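Local coordinates for transcriptional regulator, TetR family (Agrobacterium tumefaciens, PDB 3C2B), which probably binds cis-regulatory DNA as a dimeric helix-turn-helix transcription factor of the TetR family, at residues L21-L25 with A65-Q70; L25-V29 with D107-L112; S153-F158 with L204-V210. All coordinates share one frame; numbering follows the deposited sequence.

Contact 1 of 3, residues L21-L25 with A65-Q70; sequences LDQAL and AMITFQ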
loop_
_atom_site.group_PDB
_atom_site.type_symbol
_atom_site.label_atom_id
_atom_site.label_comp_id
_atom_site.label_asym_id
_atom_site.label_seq_id
_atom_site.Cartn_x
_atom_site.Cartn_y
_atom_site.Cartn_z
ATOM N N LEU A 21 -22.481 -2.761 16.287
ATOM C CA LEU A 21 -21.312 -2.841 15.452
ATOM C C LEU A 21 -21.392 -1.880 14.256
ATOM O O LEU A 21 -20.361 -1.326 13.842
ATOM C CB LEU A 21 -21.069 -4.298 15.029
ATOM C CG LEU A 21 -20.564 -5.223 16.153
ATOM C CD1 LEU A 21 -20.590 -6.686 15.743
ATOM C CD2 LEU A 21 -19.173 -4.817 16.705
ATOM N N ASP A 22 -22.597 -1.672 13.716
ATOM C CA ASP A 22 -22.827 -0.632 12.706
ATOM C C ASP A 22 -22.504 0.786 13.196
ATOM O O ASP A 22 -21.989 1.605 12.438
ATOM C CB ASP A 22 -24.253 -0.680 12.157
ATOM C CG ASP A 22 -24.407 -1.638 10.976
ATOM O OD1 ASP A 22 -23.410 -2.005 10.303
ATOM O OD2 ASP A 22 -25.571 -2.021 10.715
ATOM N N GLN A 23 -22.807 1.078 14.455
ATOM C CA GLN A 23 -22.430 2.363 15.044
ATOM C C GLN A 23 -20.918 2.502 15.188
ATOM O O GLN A 23 -20.354 3.595 14.994
ATOM C CB GLN A 23 -23.102 2.568 16.404
ATOM C CG GLN A 23 -24.580 2.976 16.337
ATOM C CD GLN A 23 -24.880 3.972 15.222
ATOM O OE1 GLN A 23 -25.799 3.759 14.432
ATOM N NE2 GLN A 23 -24.101 5.057 15.149
ATOM N N ALA A 24 -20.270 1.383 15.520
ATOM C CA ALA A 24 -18.831 1.358 15.768
ATOM C C ALA A 24 -18.042 1.523 14.460
ATOM O O ALA A 24 -17.053 2.270 14.413
ATOM C CB ALA A 24 -18.428 0.092 16.526
ATOM N N LEU A 25 -18.499 0.834 13.414
ATOM C CA LEU A 25 -18.012 1.026 12.041
ATOM C C LEU A 25 -18.174 2.486 11.589
ATOM O O LEU A 25 -17.232 3.068 11.055
ATOM C CB LEU A 25 -18.732 0.077 11.067
ATOM C CG LEU A 25 -18.162 -1.336 10.842
ATOM C CD1 LEU A 25 -17.501 -1.939 12.090
ATOM C CD2 LEU A 25 -19.194 -2.297 10.235
ATOM N N ALA A 65 -14.500 -8.131 16.471
ATOM C CA ALA A 65 -15.882 -8.425 16.089
ATOM C C ALA A 65 -16.336 -7.455 15.010
ATOM O O ALA A 65 -17.087 -7.833 14.128
ATOM C CB ALA A 65 -16.825 -8.395 17.303
HETATM N N MSE A 66 -15.866 -6.215 15.092
HETATM C CA MSE A 66 -16.048 -5.209 14.045
HETATM C C MSE A 66 -15.446 -5.670 12.686
HETATM O O MSE A 66 -16.081 -5.564 11.626
HETATM C CB MSE A 66 -15.390 -3.884 14.477
HETATM C CG MSE A 66 -16.026 -3.160 15.687
HETATM SE SE MSE A 66 -15.052 -1.501 16.187
HETATM C CE MSE A 66 -15.214 -0.502 14.511
ATOM N N ILE A 67 -14.213 -6.163 12.733
ATOM C CA ILE A 67 -13.546 -6.732 11.549
ATOM C C ILE A 67 -14.297 -7.973 11.002
ATOM O O ILE A 67 -14.516 -8.066 9.791
ATOM C CB ILE A 67 -12.052 -7.067 11.822
ATOM C CG1 ILE A 67 -11.258 -5.775 12.073
ATOM C CG2 ILE A 67 -11.437 -7.890 10.667
ATOM C CD1 ILE A 67 -9.775 -5.958 12.429
ATOM N N THR A 68 -14.697 -8.910 11.875
ATOM C CA THR A 68 -15.376 -10.127 11.399
ATOM C C THR A 68 -16.865 -9.911 11.083
ATOM O O THR A 68 -17.438 -10.675 10.304
ATOM C CB THR A 68 -15.174 -11.338 12.330
ATOM O OG1 THR A 68 -15.901 -11.146 13.547
ATOM C CG2 THR A 68 -13.692 -11.537 12.634
ATOM N N PHE A 69 -17.482 -8.896 11.691
ATOM C CA PHE A 69 -18.850 -8.459 11.342
ATOM C C PHE A 69 -18.846 -7.875 9.930
ATOM O O PHE A 69 -19.726 -8.184 9.135
ATOM C CB PHE A 69 -19.354 -7.408 12.361
ATOM C CG PHE A 69 -20.639 -6.696 11.968
ATOM C CD1 PHE A 69 -21.874 -7.351 12.025
ATOM C CD2 PHE A 69 -20.620 -5.350 11.583
ATOM C CE1 PHE A 69 -23.067 -6.683 11.674
ATOM C CE2 PHE A 69 -21.818 -4.676 11.238
ATOM C CZ PHE A 69 -23.037 -5.341 11.288
ATOM N N GLN A 70 -17.849 -7.040 9.621
ATOM C CA GLN A 70 -17.781 -6.444 8.296
ATOM C C GLN A 70 -17.466 -7.486 7.218
ATOM O O GLN A 70 -18.179 -7.581 6.211
ATOM C CB GLN A 70 -16.790 -5.291 8.259
ATOM C CG GLN A 70 -16.590 -4.694 6.871
ATOM C CD GLN A 70 -17.785 -3.877 6.357
ATOM O OE1 GLN A 70 -18.809 -3.730 7.028
ATOM N NE2 GLN A 70 -17.637 -3.334 5.150
#

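Contact 2 of 3, residues L25-V29 with D107-L112; sequences LRLLV and DVSLAL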
loop_
_atom_site.group_PDB
_atom_site.type_symbol
_atom_site.label_atom_id
_atom_site.label_comp_id
_atom_site.label_asym_id
_atom_site.label_seq_id
_atom_site.Cartn_x
_atom_site.Cartn_y
_atom_site.Cartn_z
ATOM N N LEU A 25 -18.499 0.834 13.414
ATOM C CA LEU A 25 -18.012 1.026 12.041
ATOM C C LEU A 25 -18.174 2.486 11.589
ATOM O O LEU A 25 -17.232 3.068 11.055
ATOM C CB LEU A 25 -18.732 0.077 11.067
ATOM C CG LEU A 25 -18.162 -1.336 10.842
ATOM C CD1 LEU A 25 -17.501 -1.939 12.090
ATOM C CD2 LEU A 25 -19.194 -2.297 10.235
ATOM N N ARG A 26 -19.361 3.054 11.829
ATOM C CA ARG A 26 -19.661 4.462 11.558
ATOM C C ARG A 26 -18.682 5.423 12.255
ATOM O O ARG A 26 -18.128 6.308 11.602
ATOM C CB ARG A 26 -21.112 4.784 11.949
ATOM C CG ARG A 26 -21.454 6.278 12.048
ATOM C CD ARG A 26 -22.947 6.544 11.802
ATOM N NE ARG A 26 -23.293 6.359 10.382
ATOM C CZ ARG A 26 -24.529 6.396 9.872
ATOM N NH1 ARG A 26 -25.591 6.616 10.649
ATOM N NH2 ARG A 26 -24.703 6.206 8.569
ATOM N N LEU A 27 -18.488 5.255 13.566
ATOM C CA LEU A 27 -17.577 6.129 14.335
ATOM C C LEU A 27 -16.180 6.096 13.744
ATOM O O LEU A 27 -15.501 7.115 13.636
ATOM C CB LEU A 27 -17.496 5.703 15.806
ATOM C CG LEU A 27 -18.575 6.174 16.788
ATOM C CD1 LEU A 27 -18.413 5.429 18.114
ATOM C CD2 LEU A 27 -18.539 7.698 17.015
ATOM N N LEU A 28 -15.772 4.901 13.342
ATOM C CA LEU A 28 -14.440 4.649 12.838
ATOM C C LEU A 28 -14.160 5.371 11.501
ATOM O O LEU A 28 -13.112 5.998 11.339
ATOM C CB LEU A 28 -14.266 3.128 12.707
ATOM C CG LEU A 28 -12.953 2.362 12.984
ATOM C CD1 LEU A 28 -12.531 1.634 11.773
ATOM C CD2 LEU A 28 -11.833 3.178 13.619
ATOM N N VAL A 29 -15.098 5.274 10.558
ATOM C CA VAL A 29 -14.994 5.973 9.269
ATOM C C VAL A 29 -14.911 7.491 9.506
ATOM O O VAL A 29 -14.095 8.196 8.916
ATOM C CB VAL A 29 -16.192 5.632 8.334
ATOM C CG1 VAL A 29 -16.160 6.468 7.025
ATOM C CG2 VAL A 29 -16.254 4.106 8.044
ATOM N N ASP A 107 -15.046 3.001 2.173
ATOM C CA ASP A 107 -14.771 3.793 3.371
ATOM C C ASP A 107 -14.550 2.913 4.606
ATOM O O ASP A 107 -13.611 3.132 5.393
ATOM C CB ASP A 107 -15.826 4.913 3.622
ATOM C CG ASP A 107 -17.244 4.417 3.651
ATOM O OD1 ASP A 107 -17.494 3.183 3.635
ATOM O OD2 ASP A 107 -18.143 5.291 3.712
ATOM N N VAL A 108 -15.376 1.882 4.724
ATOM C CA VAL A 108 -15.303 0.975 5.876
ATOM C C VAL A 108 -14.001 0.153 5.790
ATOM O O VAL A 108 -13.315 -0.053 6.802
ATOM C CB VAL A 108 -16.520 0.022 5.952
ATOM C CG1 VAL A 108 -16.428 -0.872 7.199
ATOM C CG2 VAL A 108 -17.836 0.812 5.936
ATOM N N SER A 109 -13.707 -0.354 4.590
ATOM C CA SER A 109 -12.502 -1.147 4.392
ATOM C C SER A 109 -11.287 -0.278 4.739
ATOM O O SER A 109 -10.390 -0.729 5.496
ATOM C CB SER A 109 -12.413 -1.733 2.964
ATOM O OG SER A 109 -11.079 -2.177 2.665
ATOM N N LEU A 110 -11.259 0.958 4.237
ATOM C CA LEU A 110 -10.128 1.851 4.574
ATOM C C LEU A 110 -10.003 2.068 6.069
ATOM O O LEU A 110 -8.907 2.017 6.611
ATOM C CB LEU A 110 -10.234 3.202 3.870
ATOM C CG LEU A 110 -9.969 3.167 2.367
ATOM C CD1 LEU A 110 -10.529 4.463 1.744
ATOM C CD2 LEU A 110 -8.487 2.955 2.011
ATOM N N ALA A 111 -11.138 2.308 6.728
ATOM C CA ALA A 111 -11.176 2.620 8.155
ATOM C C ALA A 111 -10.753 1.394 8.981
ATOM O O ALA A 111 -9.980 1.533 9.933
ATOM C CB ALA A 111 -12.553 3.054 8.540
ATOM N N LEU A 112 -11.174 0.191 8.589
ATOM C CA LEU A 112 -10.729 -0.989 9.336
ATOM C C LEU A 112 -9.225 -1.270 9.162
ATOM O O LEU A 112 -8.512 -1.573 10.133
ATOM C CB LEU A 112 -11.579 -2.211 8.976
ATOM C CG LEU A 112 -12.992 -1.995 9.520
ATOM C CD1 LEU A 112 -13.968 -2.919 8.781
ATOM C CD2 LEU A 112 -13.089 -2.145 11.077
#

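Contact 3 of 3, residues S153-F158 with L204-V210; sequences SGYLRF and LYGTEKV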
loop_
_atom_site.group_PDB
_atom_site.type_symbol
_atom_site.label_atom_id
_atom_site.label_comp_id
_atom_site.label_asym_id
_atom_site.label_seq_id
_atom_site.Cartn_x
_atom_site.Cartn_y
_atom_site.Cartn_z
ATOM N N SER A 153 -7.255 -22.612 -20.464
ATOM C CA SER A 153 -7.830 -22.371 -21.753
ATOM C C SER A 153 -6.760 -22.059 -22.755
ATOM O O SER A 153 -7.061 -21.752 -23.899
ATOM C CB SER A 153 -8.864 -21.256 -21.677
ATOM O OG SER A 153 -9.950 -21.637 -20.842
ATOM N N GLY A 154 -5.503 -22.158 -22.322
ATOM C CA GLY A 154 -4.352 -21.937 -23.174
ATOM C C GLY A 154 -3.994 -20.478 -23.384
ATOM O O GLY A 154 -3.147 -20.167 -24.246
ATOM N N TYR A 155 -4.622 -19.574 -22.621
ATOM C CA TYR A 155 -4.421 -18.115 -22.845
ATOM C C TYR A 155 -3.342 -17.448 -21.970
ATOM O O TYR A 155 -2.868 -16.378 -22.305
ATOM C CB TYR A 155 -5.739 -17.339 -22.704
ATOM C CG TYR A 155 -6.827 -17.768 -23.662
ATOM C CD1 TYR A 155 -6.633 -17.734 -25.059
ATOM C CD2 TYR A 155 -8.069 -18.200 -23.170
ATOM C CE1 TYR A 155 -7.642 -18.131 -25.928
ATOM C CE2 TYR A 155 -9.078 -18.586 -24.034
ATOM C CZ TYR A 155 -8.862 -18.560 -25.402
ATOM O OH TYR A 155 -9.891 -18.953 -26.221
ATOM N N LEU A 156 -2.971 -18.092 -20.867
ATOM C CA LEU A 156 -1.961 -17.577 -19.922
ATOM C C LEU A 156 -0.881 -18.606 -19.655
ATOM O O LEU A 156 -1.168 -19.791 -19.487
ATOM C CB LEU A 156 -2.589 -17.217 -18.568
ATOM C CG LEU A 156 -3.679 -16.164 -18.558
ATOM C CD1 LEU A 156 -4.141 -16.028 -17.114
ATOM C CD2 LEU A 156 -3.112 -14.847 -19.113
ATOM N N ARG A 157 0.352 -18.131 -19.589
ATOM C CA ARG A 157 1.468 -18.980 -19.278
ATOM C C ARG A 157 2.224 -18.344 -18.115
ATOM O O ARG A 157 2.458 -17.142 -18.120
ATOM C CB ARG A 157 2.355 -19.142 -20.536
ATOM C CG ARG A 157 3.820 -19.370 -20.266
ATOM C CD ARG A 157 4.740 -19.257 -21.526
ATOM N NE ARG A 157 4.732 -17.963 -22.248
ATOM C CZ ARG A 157 4.974 -16.748 -21.727
ATOM N NH1 ARG A 157 5.210 -16.567 -20.421
ATOM N NH2 ARG A 157 4.952 -15.685 -22.531
ATOM N N PHE A 158 2.587 -19.138 -17.112
ATOM C CA PHE A 158 3.414 -18.642 -15.997
ATOM C C PHE A 158 4.055 -19.817 -15.269
ATOM O O PHE A 158 3.496 -20.907 -15.244
ATOM C CB PHE A 158 2.606 -17.774 -14.992
ATOM C CG PHE A 158 1.227 -18.329 -14.675
ATOM C CD1 PHE A 158 0.115 -17.823 -15.312
ATOM C CD2 PHE A 158 1.068 -19.394 -13.805
ATOM C CE1 PHE A 158 -1.147 -18.351 -15.076
ATOM C CE2 PHE A 158 -0.185 -19.931 -13.550
ATOM C CZ PHE A 158 -1.303 -19.411 -14.188
ATOM N N LEU A 204 2.546 -9.658 -20.103
ATOM C CA LEU A 204 3.463 -10.445 -19.272
ATOM C C LEU A 204 3.201 -11.939 -19.383
ATOM O O LEU A 204 4.103 -12.718 -19.563
ATOM C CB LEU A 204 3.309 -9.999 -17.819
ATOM C CG LEU A 204 4.340 -9.158 -17.067
ATOM C CD1 LEU A 204 5.333 -8.419 -17.933
ATOM C CD2 LEU A 204 3.719 -8.252 -16.043
ATOM N N TYR A 205 1.943 -12.337 -19.272
ATOM C CA TYR A 205 1.572 -13.739 -19.146
ATOM C C TYR A 205 0.666 -14.237 -20.267
ATOM O O TYR A 205 0.227 -15.370 -20.212
ATOM C CB TYR A 205 0.861 -13.992 -17.809
ATOM C CG TYR A 205 1.695 -13.577 -16.635
ATOM C CD1 TYR A 205 2.758 -14.356 -16.204
ATOM C CD2 TYR A 205 1.466 -12.368 -15.991
ATOM C CE1 TYR A 205 3.573 -13.948 -15.112
ATOM C CE2 TYR A 205 2.274 -11.953 -14.944
ATOM C CZ TYR A 205 3.313 -12.740 -14.497
ATOM O OH TYR A 205 4.075 -12.335 -13.417
ATOM N N GLY A 206 0.387 -13.408 -21.265
ATOM C CA GLY A 206 -0.469 -13.854 -22.343
ATOM C C GLY A 206 0.295 -14.727 -23.330
ATOM O O GLY A 206 1.401 -14.405 -23.713
ATOM N N THR A 207 -0.322 -15.830 -23.744
ATOM C CA THR A 207 0.258 -16.697 -24.756
ATOM C C THR A 207 -0.098 -16.141 -26.133
ATOM O O THR A 207 -1.009 -15.328 -26.279
ATOM C CB THR A 207 -0.333 -18.121 -24.676
ATOM O OG1 THR A 207 -1.717 -18.056 -25.019
ATOM C CG2 THR A 207 -0.198 -18.714 -23.285
ATOM N N GLU A 208 0.623 -16.599 -27.147
ATOM C CA GLU A 208 0.312 -16.301 -28.533
ATOM C C GLU A 208 -1.179 -16.498 -28.908
ATOM O O GLU A 208 -1.741 -15.696 -29.656
ATOM C CB GLU A 208 1.247 -17.130 -29.399
ATOM C CG GLU A 208 0.969 -17.094 -30.874
ATOM C CD GLU A 208 2.244 -17.062 -31.698
ATOM O OE1 GLU A 208 3.332 -17.453 -31.161
ATOM O OE2 GLU A 208 2.145 -16.624 -32.873
ATOM N N LYS A 209 -1.815 -17.538 -28.374
ATOM C CA LYS A 209 -3.261 -17.796 -28.566
ATOM C C LYS A 209 -4.146 -16.628 -28.098
ATOM O O LYS A 209 -5.048 -16.218 -28.838
ATOM C CB LYS A 209 -3.687 -19.076 -27.827
ATOM C CG LYS A 209 -5.073 -19.630 -28.199
ATOM C CD LYS A 209 -5.438 -20.852 -27.353
ATOM C CE LYS A 209 -6.770 -21.457 -27.779
ATOM N NZ LYS A 209 -7.487 -22.148 -26.646
ATOM N N VAL A 210 -3.911 -16.107 -26.884
ATOM C CA VAL A 210 -4.746 -15.026 -26.365
ATOM C C VAL A 210 -4.636 -13.763 -27.227
ATOM O O VAL A 210 -5.635 -13.126 -27.500
ATOM C CB VAL A 210 -4.509 -14.741 -24.863
ATOM C CG1 VAL A 210 -3.266 -13.859 -24.643
ATOM C CG2 VAL A 210 -5.738 -14.074 -24.245
#

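Contact 1 of 3, residues L21-L25 with A65-Q70
Leu21 and Phe69 lie at the heart of the packing between the first and fourth helices of a TetR-type DNA-binding domain, 15-31 and 59-71, which flank the predicted helix-turn-helix at 37-56. The two short segments cross at -102° with their axes 10.0 Å apart, and much of the gap is bridged by Leu21, Leu25, Met66 and Phe69. Phe69 supplies the flat surface. With CG anti to the backbone N (chi1 169°), it places its ring against Leu21 and takes the CB of Leu21 over one face in a CH-pi contact, 3.9 Å from CB to the ring centroid. Leu21 slides past the ring in the opposite direction: its CD1 rests against Phe69 CB and CG, while its other methyl, CD2, turns to Met66 CG at 3.7 Å. The ring edge is occupied too. Leu25 CD2 lies near the ring plane at 3.6 Å from Phe69 CD2, and the carboxylate oxygen Asp22 OD1 also meets the edge, 3.2 Å from Phe69 CE2, its carboxylate plane turned 69° from the ring, an approach that probably suits the slightly positive C-H rim. Met66, a selenomethionine, fills the other part of the interface. Its chain runs extended to SE and then bends at its third torsion, which brings the CE methyl against Leu25 CD1 and the backbone of Ala24, while SE packs on Ala24 CB. Leu36 backs both Ala24 and Met66. Gln70 bends at chi2 and contributes mainly its amide oxygen, which is hydrogen-bonded to Lys73. That same oxygen, Gln70 OE1, lies 3.5 Å from Leu25 CD2, so this methyl meets both Phe69 and the amide of Gln70.

Contact 2 of 3, residues L25-V29 with D107-L112
Val29 and Ala111 bring the backbones of helices 15-31 and 107-120 together, their CA atoms 5.2 Å apart, at the junction between the DNA-binding domain and the C-terminal domain of this TetR-family protein. The segments cross at 78° with 9.1 Å between axes, and the small side chain of Ala111 helps explain how close the backbones come. Packing is tightest here: Ala111 CB points toward helix 15-31 and lies 3.9 Å from both Val29 CA and Val29 CG2. Leu28 CD1 also comes up to Ala111 and Leu112 CD2, but its torsions are unusual for leucine and its approach to Ala111 O is very short, so the exact placing of this methyl is doubtful. Toward helix 59-71 the fit is slacker: the Leu25 and Val108 side chains cross at a slant, with 4.1 Å between Leu25 CG and Val108 CG1, and Gln70 also touches Val108. The solvent side lies at the start of helix 107-120. There the two methyls of Val29 divide their work. CG1, anti to the backbone N (chi1 175°), runs out to the exposed Asp107 and lies 3.8 Å from its CB, whereas CG2 turns inward over Val108 and Ala111. The Asp107 carboxylate folds back on its own helix, OD1 making a weak bond to Val108 N. The second subunit reaches Val29 as well, through packing of its Arg122 and backbone hydrogen bonds from Val29. Between the two segments themselves there is no hydrogen bond, so shape and apolar burial, not directional bonds, join them.

Contact 3 of 3, residues S153-F158 with L204-V210
Gly154 O accepts the hydroxyl of Thr207, 2.7 Å from OG1, in the plane of the carbonyl and on a lone pair. Thr207 is the N-cap of helix 208-214, and the same OG1 weakly receives Val210 N, so one hydroxyl ties the helix start to the loop 153-158. The carbonyl is offered where helix 137-152 ends in a Schellman motif, with Gly154 at positive phi. Next to it the extended Lys209 chain passes obliquely across Tyr155 to hydrogen-bond Ser153 O, 2.8 Å from NZ; the ammonium also forms an off-centre cation-pi contact with the Tyr155 ring, 4.5 Å from NZ to the centroid. Ser153 O itself lies over the centre of one ring face. With CG anti to the carbonyl carbon (chi1 -59°), the Tyr155 ring brings its CD1 to Val210 CA, while Tyr155 CB packs on Val210 CB at 3.6 Å and the Tyr155 hydroxyl bonds to Glu213.

The backbones then pair through a single beta bridge between Leu156 and Gly206. Thr207 N donates to Tyr155 O at 3.0 Å, and Arg157 N donates to Tyr205 O at 2.8 Å. Beyond the bridge Phe158 CB touches Tyr205 CD1 at 3.6 Å, while Arg157 O lies at the edge of the tyrosine ring. Tyr205 OH bonds to Ser167 on helix 161-173, and Phe158 rests on helix 137-152. The loop thus lies across the break between helices 190-205 and 208-214, with helix 86-104 behind Tyr155 and Val210.

How the contacts relate
Contacts 1 and 2 form one continuous apolar region, with centres 9 Å apart: both use helix 15-31, share Leu25, and touch where Gln70 meets Val108 and Leu112 and where Met66 meets Leu28. Contact 1 packs two helices within the DNA-binding domain, whereas contact 2 joins it to the C-terminal domain; neither has a hydrogen bond between its segments. Contact 3 lies 41 Å from contact 1 and 39 Å from contact 2, centre to centre, on the opposite side of the chain's centre. All three are partly buried, but contact 3 joins a loop to a helix break, where backbone groups at the helix ends form hydrogen bonds, a beta bridge and capping instead of helix-on-helix packing.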